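Local structure of Serine/threonine-protein kinase-like protein ACR4 (Arabidopsis thaliana, 7A0J) at residues M85-E93 against Y99-P107. The protein controls formative cell divisions in root meristems in response to the CLE40 peptide as a plant receptor kinase, of which this chain is the WD40 ectodomain. Numbering follows the deposited sequence.
Sequences MTKGAEYLE and YHLCGLRKP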
ATOM      1  N   MET A  85      -8.889  -0.836 -20.118  1.00 48.82           N
ATOM      2  CA  MET A  85      -9.951  -1.090 -19.108  1.00 47.91           C
ATOM      3  C   MET A  85     -11.195  -1.617 -19.828  1.00 49.11           C
ATOM      4  O   MET A  85     -11.593  -1.005 -20.839  1.00 49.49           O
ATOM      5  CB  MET A  85     -10.304   0.195 -18.352  1.00 46.77           C
ATOM      6  CG  MET A  85     -11.391   0.025 -17.300  1.00 46.57           C
ATOM      7  SD  MET A  85     -10.919  -1.102 -15.962  1.00 46.33           S
ATOM      8  CE  MET A  85      -9.656  -0.137 -15.133  1.00 44.58           C
ATOM      9  N   THR A  86     -11.763  -2.719 -19.334  1.00 49.68           N
ATOM     10  CA  THR A  86     -13.080  -3.254 -19.769  1.00 51.22           C
ATOM     11  C   THR A  86     -14.170  -2.354 -19.178  1.00 50.75           C
ATOM     12  O   THR A  86     -14.119  -2.098 -17.958  1.00 49.58           O
ATOM     13  CB  THR A  86     -13.237  -4.727 -19.369  1.00 52.53           C
ATOM     14  OG1 THR A  86     -12.219  -5.464 -20.046  1.00 53.37           O
ATOM     15  CG2 THR A  86     -14.594  -5.302 -19.709  1.00 54.48           C
ATOM     16  N   LYS A  87     -15.096  -1.876 -20.016  1.00 51.88           N
ATOM     17  CA  LYS A  87     -16.239  -1.015 -19.606  1.00 52.29           C
ATOM     18  C   LYS A  87     -17.073  -1.763 -18.558  1.00 53.05           C
ATOM     19  O   LYS A  87     -17.440  -2.923 -18.821  1.00 54.65           O
ATOM     20  CB  LYS A  87     -17.090  -0.635 -20.821  1.00 54.08           C
ATOM     21  CG  LYS A  87     -18.205   0.364 -20.542  1.00 54.98           C
ATOM     22  CD  LYS A  87     -18.914   0.846 -21.790  1.00 56.82           C
ATOM     23  CE  LYS A  87     -20.200   1.584 -21.486  1.00 58.53           C
ATOM     24  NZ  LYS A  87     -20.664   2.388 -22.643  1.00 59.86           N
ATOM     25  N   GLY A  88     -17.329  -1.129 -17.410  1.00 52.26           N
ATOM     26  CA  GLY A  88     -18.164  -1.676 -16.320  1.00 53.55           C
ATOM     27  C   GLY A  88     -17.402  -2.613 -15.393  1.00 52.92           C
ATOM     28  O   GLY A  88     -18.035  -3.139 -14.457  1.00 54.37           O
ATOM     29  N   ALA A  89     -16.099  -2.817 -15.622  1.00 51.27           N
ATOM     30  CA  ALA A  89     -15.221  -3.674 -14.789  1.00 50.73           C
ATOM     31  C   ALA A  89     -15.123  -3.081 -13.379  1.00 49.45           C
ATOM     32  O   ALA A  89     -14.922  -1.857 -13.266  1.00 48.17           O
ATOM     33  CB  ALA A  89     -13.856  -3.805 -15.421  1.00 49.65           C
ATOM     34  N   GLU A  90     -15.270  -3.925 -12.353  1.00 50.15           N
ATOM     35  CA  GLU A  90     -15.193  -3.543 -10.917  1.00 49.47           C
ATOM     36  C   GLU A  90     -13.988  -4.233 -10.272  1.00 48.58           C
ATOM     37  O   GLU A  90     -13.623  -5.339 -10.720  1.00 49.39           O
ATOM     38  CB  GLU A  90     -16.480  -3.929 -10.190  1.00 52.00           C
ATOM     39  CG  GLU A  90     -17.721  -3.290 -10.780  1.00 53.39           C
ATOM     40  CD  GLU A  90     -18.985  -3.554  -9.982  1.00 56.30           C
ATOM     41  OE1 GLU A  90     -19.975  -4.008 -10.583  1.00 58.92           O
ATOM     42  OE2 GLU A  90     -18.973  -3.303  -8.762  1.00 56.57           O
ATOM     43  N   TYR A  91     -13.408  -3.597  -9.251  1.00 47.20           N
ATOM     44  CA  TYR A  91     -12.189  -4.050  -8.533  1.00 46.21           C
ATOM     45  C   TYR A  91     -12.443  -4.001  -7.023  1.00 46.46           C
ATOM     46  O   TYR A  91     -13.197  -3.120  -6.562  1.00 46.46           O
ATOM     47  CB  TYR A  91     -10.987  -3.204  -8.963  1.00 44.21           C
ATOM     48  CG  TYR A  91     -10.578  -3.427 -10.397  1.00 44.41           C
ATOM     49  CD1 TYR A  91     -11.224  -2.776 -11.436  1.00 44.54           C
ATOM     50  CD2 TYR A  91      -9.566  -4.317 -10.723  1.00 44.76           C
ATOM     51  CE1 TYR A  91     -10.869  -2.992 -12.758  1.00 44.88           C
ATOM     52  CE2 TYR A  91      -9.197  -4.545 -12.038  1.00 45.24           C
ATOM     53  CZ  TYR A  91      -9.850  -3.879 -13.061  1.00 45.29           C
ATOM     54  OH  TYR A  91      -9.494  -4.094 -14.361  1.00 46.10           O
ATOM     55  N   LEU A  92     -11.841  -4.940  -6.286  1.00 46.90           N
ATOM     56  CA  LEU A  92     -11.964  -5.071  -4.808  1.00 47.56           C
ATOM     57  C   LEU A  92     -10.825  -4.303  -4.128  1.00 45.36           C
ATOM     58  O   LEU A  92     -11.069  -3.722  -3.053  1.00 45.26           O
ATOM     59  CB  LEU A  92     -11.921  -6.556  -4.432  1.00 49.79           C
ATOM     60  CG  LEU A  92     -13.028  -7.421  -5.030  1.00 52.45           C
ATOM     61  CD1 LEU A  92     -12.803  -8.891  -4.704  1.00 54.73           C
ATOM     62  CD2 LEU A  92     -14.397  -6.971  -4.540  1.00 54.16           C
ATOM     63  N   GLU A  93      -9.629  -4.321  -4.726  1.00 43.91           N
ATOM     64  CA  GLU A  93      -8.395  -3.707  -4.167  1.00 42.30           C
ATOM     65  C   GLU A  93      -7.539  -3.122  -5.294  1.00 40.84           C
ATOM     66  O   GLU A  93      -7.677  -3.573  -6.446  1.00 41.29           O
ATOM     67  CB  GLU A  93      -7.565  -4.742  -3.407  1.00 43.06           C
ATOM     68  CG  GLU A  93      -8.303  -5.397  -2.254  1.00 44.85           C
ATOM     69  CD  GLU A  93      -7.456  -6.355  -1.435  1.00 45.76           C
ATOM     70  OE1 GLU A  93      -6.222  -6.166  -1.390  1.00 44.70           O
ATOM     71  OE2 GLU A  93      -8.030  -7.290  -0.846  1.00 47.82           O
ATOM     72  N   TYR A  99       6.356   2.176 -10.322  1.00 48.50           N
ATOM     73  CA  TYR A  99       6.013   2.495 -11.734  1.00 49.83           C
ATOM     74  C   TYR A  99       4.939   1.538 -12.265  1.00 48.76           C
ATOM     75  O   TYR A  99       4.875   1.343 -13.491  1.00 50.18           O
ATOM     76  CB  TYR A  99       7.267   2.419 -12.610  1.00 53.59           C
ATOM     77  CG  TYR A  99       8.486   3.085 -12.023  1.00 55.71           C
ATOM     78  CD1 TYR A  99       8.534   4.459 -11.849  1.00 55.94           C
ATOM     79  CD2 TYR A  99       9.594   2.345 -11.642  1.00 57.93           C
ATOM     80  CE1 TYR A  99       9.651   5.081 -11.313  1.00 58.08           C
ATOM     81  CE2 TYR A  99      10.717   2.951 -11.101  1.00 60.00           C
ATOM     82  CZ  TYR A  99      10.747   4.324 -10.936  1.00 60.06           C
ATOM     83  OH  TYR A  99      11.847   4.934 -10.405  1.00 62.60           O
ATOM     84  N   HIS A 100       4.110   0.971 -11.383  1.00 46.84           N
ATOM     85  CA  HIS A 100       3.026   0.027 -11.765  1.00 46.27           C
ATOM     86  C   HIS A 100       1.866   0.113 -10.768  1.00 44.18           C
ATOM     87  O   HIS A 100       2.096   0.493  -9.605  1.00 42.94           O
ATOM     88  CB  HIS A 100       3.575  -1.404 -11.901  1.00 47.95           C
ATOM     89  CG  HIS A 100       3.501  -2.208 -10.646  1.00 47.06           C
ATOM     90  ND1 HIS A 100       4.544  -2.276  -9.744  1.00 47.80           N
ATOM     91  CD2 HIS A 100       2.509  -2.967 -10.133  1.00 45.93           C
ATOM     92  CE1 HIS A 100       4.200  -3.047  -8.734  1.00 47.00           C
ATOM     93  NE2 HIS A 100       2.953  -3.479  -8.945  1.00 45.91           N
ATOM     94  N   LEU A 101       0.667  -0.238 -11.237  1.00 44.12           N
ATOM     95  CA  LEU A 101      -0.567  -0.387 -10.425  1.00 43.08           C
ATOM     96  C   LEU A 101      -1.197  -1.745 -10.750  1.00 43.94           C
ATOM     97  O   LEU A 101      -1.273  -2.077 -11.945  1.00 44.91           O
ATOM     98  CB  LEU A 101      -1.523   0.761 -10.766  1.00 42.31           C
ATOM     99  CG  LEU A 101      -2.895   0.694 -10.098  1.00 41.41           C
ATOM    100  CD1 LEU A 101      -2.770   0.893  -8.596  1.00 40.81           C
ATOM    101  CD2 LEU A 101      -3.837   1.726 -10.697  1.00 41.23           C
ATOM    102  N   CYS A 102      -1.613  -2.498  -9.728  1.00 43.16           N
ATOM    103  CA  CYS A 102      -2.366  -3.775  -9.865  1.00 42.96           C
ATOM    104  C   CYS A 102      -3.742  -3.628  -9.212  1.00 42.57           C
ATOM    105  O   CYS A 102      -3.820  -3.011  -8.134  1.00 43.20           O
ATOM    106  CB  CYS A 102      -1.616  -4.947  -9.242  1.00 44.36           C
ATOM    107  SG  CYS A 102      -0.113  -5.402 -10.144  1.00 46.30           S
ATOM    108  N   GLY A 103      -4.778  -4.168  -9.860  1.00 42.14           N
ATOM    109  CA  GLY A 103      -6.164  -4.192  -9.355  1.00 42.66           C
ATOM    110  C   GLY A 103      -6.683  -5.615  -9.235  1.00 43.04           C
ATOM    111  O   GLY A 103      -6.553  -6.373 -10.214  1.00 42.48           O
ATOM    112  N   LEU A 104      -7.240  -5.969  -8.074  1.00 44.24           N
ATOM    113  CA  LEU A 104      -7.924  -7.269  -7.845  1.00 45.23           C
ATOM    114  C   LEU A 104      -9.324  -7.193  -8.469  1.00 46.27           C
ATOM    115  O   LEU A 104     -10.211  -6.560  -7.862  1.00 46.83           O
ATOM    116  CB  LEU A 104      -7.980  -7.558  -6.341  1.00 45.97           C
ATOM    117  CG  LEU A 104      -8.480  -8.949  -5.954  1.00 46.63           C
ATOM    118  CD1 LEU A 104      -7.602 -10.034  -6.561  1.00 46.81           C
ATOM    119  CD2 LEU A 104      -8.539  -9.097  -4.442  1.00 47.63           C
ATOM    120  N   ARG A 105      -9.491  -7.793  -9.653  1.00 47.34           N
ATOM    121  CA  ARG A 105     -10.728  -7.734 -10.479  1.00 49.43           C
ATOM    122  C   ARG A 105     -11.854  -8.484  -9.757  1.00 51.17           C
ATOM    123  O   ARG A 105     -11.648  -9.659  -9.414  1.00 52.00           O
ATOM    124  CB  ARG A 105     -10.456  -8.329 -11.865  1.00 50.09           C
ATOM    125  CG  ARG A 105     -11.646  -8.328 -12.814  1.00 52.02           C
ATOM    126  CD  ARG A 105     -11.841  -7.009 -13.536  1.00 52.48           C
ATOM    127  NE  ARG A 105     -12.661  -7.174 -14.733  1.00 54.73           N
ATOM    128  CZ  ARG A 105     -13.989  -7.273 -14.747  1.00 57.24           C
ATOM    129  NH1 ARG A 105     -14.624  -7.420 -15.899  1.00 59.47           N
ATOM    130  NH2 ARG A 105     -14.683  -7.226 -13.621  1.00 57.86           N
ATOM    131  N   LYS A 106     -12.992  -7.819  -9.539  1.00 53.03           N
ATOM    132  CA  LYS A 106     -14.207  -8.400  -8.908  1.00 55.53           C
ATOM    133  C   LYS A 106     -14.879  -9.339  -9.907  1.00 57.38           C
ATOM    134  O   LYS A 106     -15.188  -8.927 -11.024  1.00 58.22           O
ATOM    135  CB  LYS A 106     -15.157  -7.280  -8.470  1.00 57.38           C
ATOM    136  CG  LYS A 106     -16.400  -7.733  -7.716  1.00 60.11           C
ATOM    137  CD  LYS A 106     -17.286  -6.587  -7.282  1.00 62.62           C
ATOM    138  CE  LYS A 106     -18.489  -7.041  -6.484  1.00 65.85           C
ATOM    139  NZ  LYS A 106     -19.297  -5.891  -6.015  1.00 69.08           N
ATOM    140  N   PRO A 107     -15.126 -10.622  -9.551  1.00 58.77           N
ATOM    141  CA  PRO A 107     -15.785 -11.562 -10.459  1.00 60.88           C
ATOM    142  C   PRO A 107     -17.312 -11.389 -10.485  1.00 63.97           C
ATOM    143  O   PRO A 107     -17.836 -10.894  -9.500  1.00 64.74           O
ATOM    144  CB  PRO A 107     -15.386 -12.926  -9.877  1.00 60.95           C
ATOM    145  CG  PRO A 107     -15.277 -12.671  -8.388  1.00 60.18           C
ATOM    146  CD  PRO A 107     -14.783 -11.242  -8.260  1.00 58.48           C
TER
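Gly103 sets its carbonyl carbon C 3.5 Å from Tyr91 CD2, at the edge of the ring and near its plane. The glycine lets that ring approach the strand closely, and its CA makes a CA-H...O contact of 3.3 Å with Glu93 O. Next, Leu104 uses both backbone polar atoms. Its N donates to Glu93 O (2.9 Å), and its O accepts from Leu92 N at 2.8 Å in a nearly straight bond, 169° at the hydrogen. The Leu104 side chain runs beside that of Glu93, whose carboxylate accepts hydrogen bonds from the backbone N atoms of Ser142 and Leu143. These bonds belong to the antiparallel hairpin of strands 91-96 and 100-105, with 91-96 at one edge of a four-stranded antiparallel sheet, one blade of the beta-propeller ectodomain; Glu93 thereby ties this blade to strand 139-145 of the next. Arg105 and Tyr91 form an antiparallel non-hydrogen-bonded pair, their side chains diverging at the CB atoms. With CG anti to N (chi1 -180°) and a bend at chi2, the arginine lays CD over a face of the Tyr91 ring, a CH-pi contact 4.1 Å from the centroid, and sets its guanidinium flat against Ala89, whose CB stands 3.5 Å above the centre of the plane. Tyr91 OH is held by Asp124. A serine in place of Arg105 would probably lose both the CH-pi contact and the guanidinium packing, leaving a gap beside Ala89 CB and over that ring face. Lys106 N closes the pairing on Glu90 O at 2.8 Å. The extended lysine chain lies alongside Glu90 and crosses Leu92 at about a right angle, CG meeting Leu92 CD2; its NZ reaches Glu90 OE2 only in a long salt bridge of 3.8 Å, while His66 hydrogen-bonds the same oxygen.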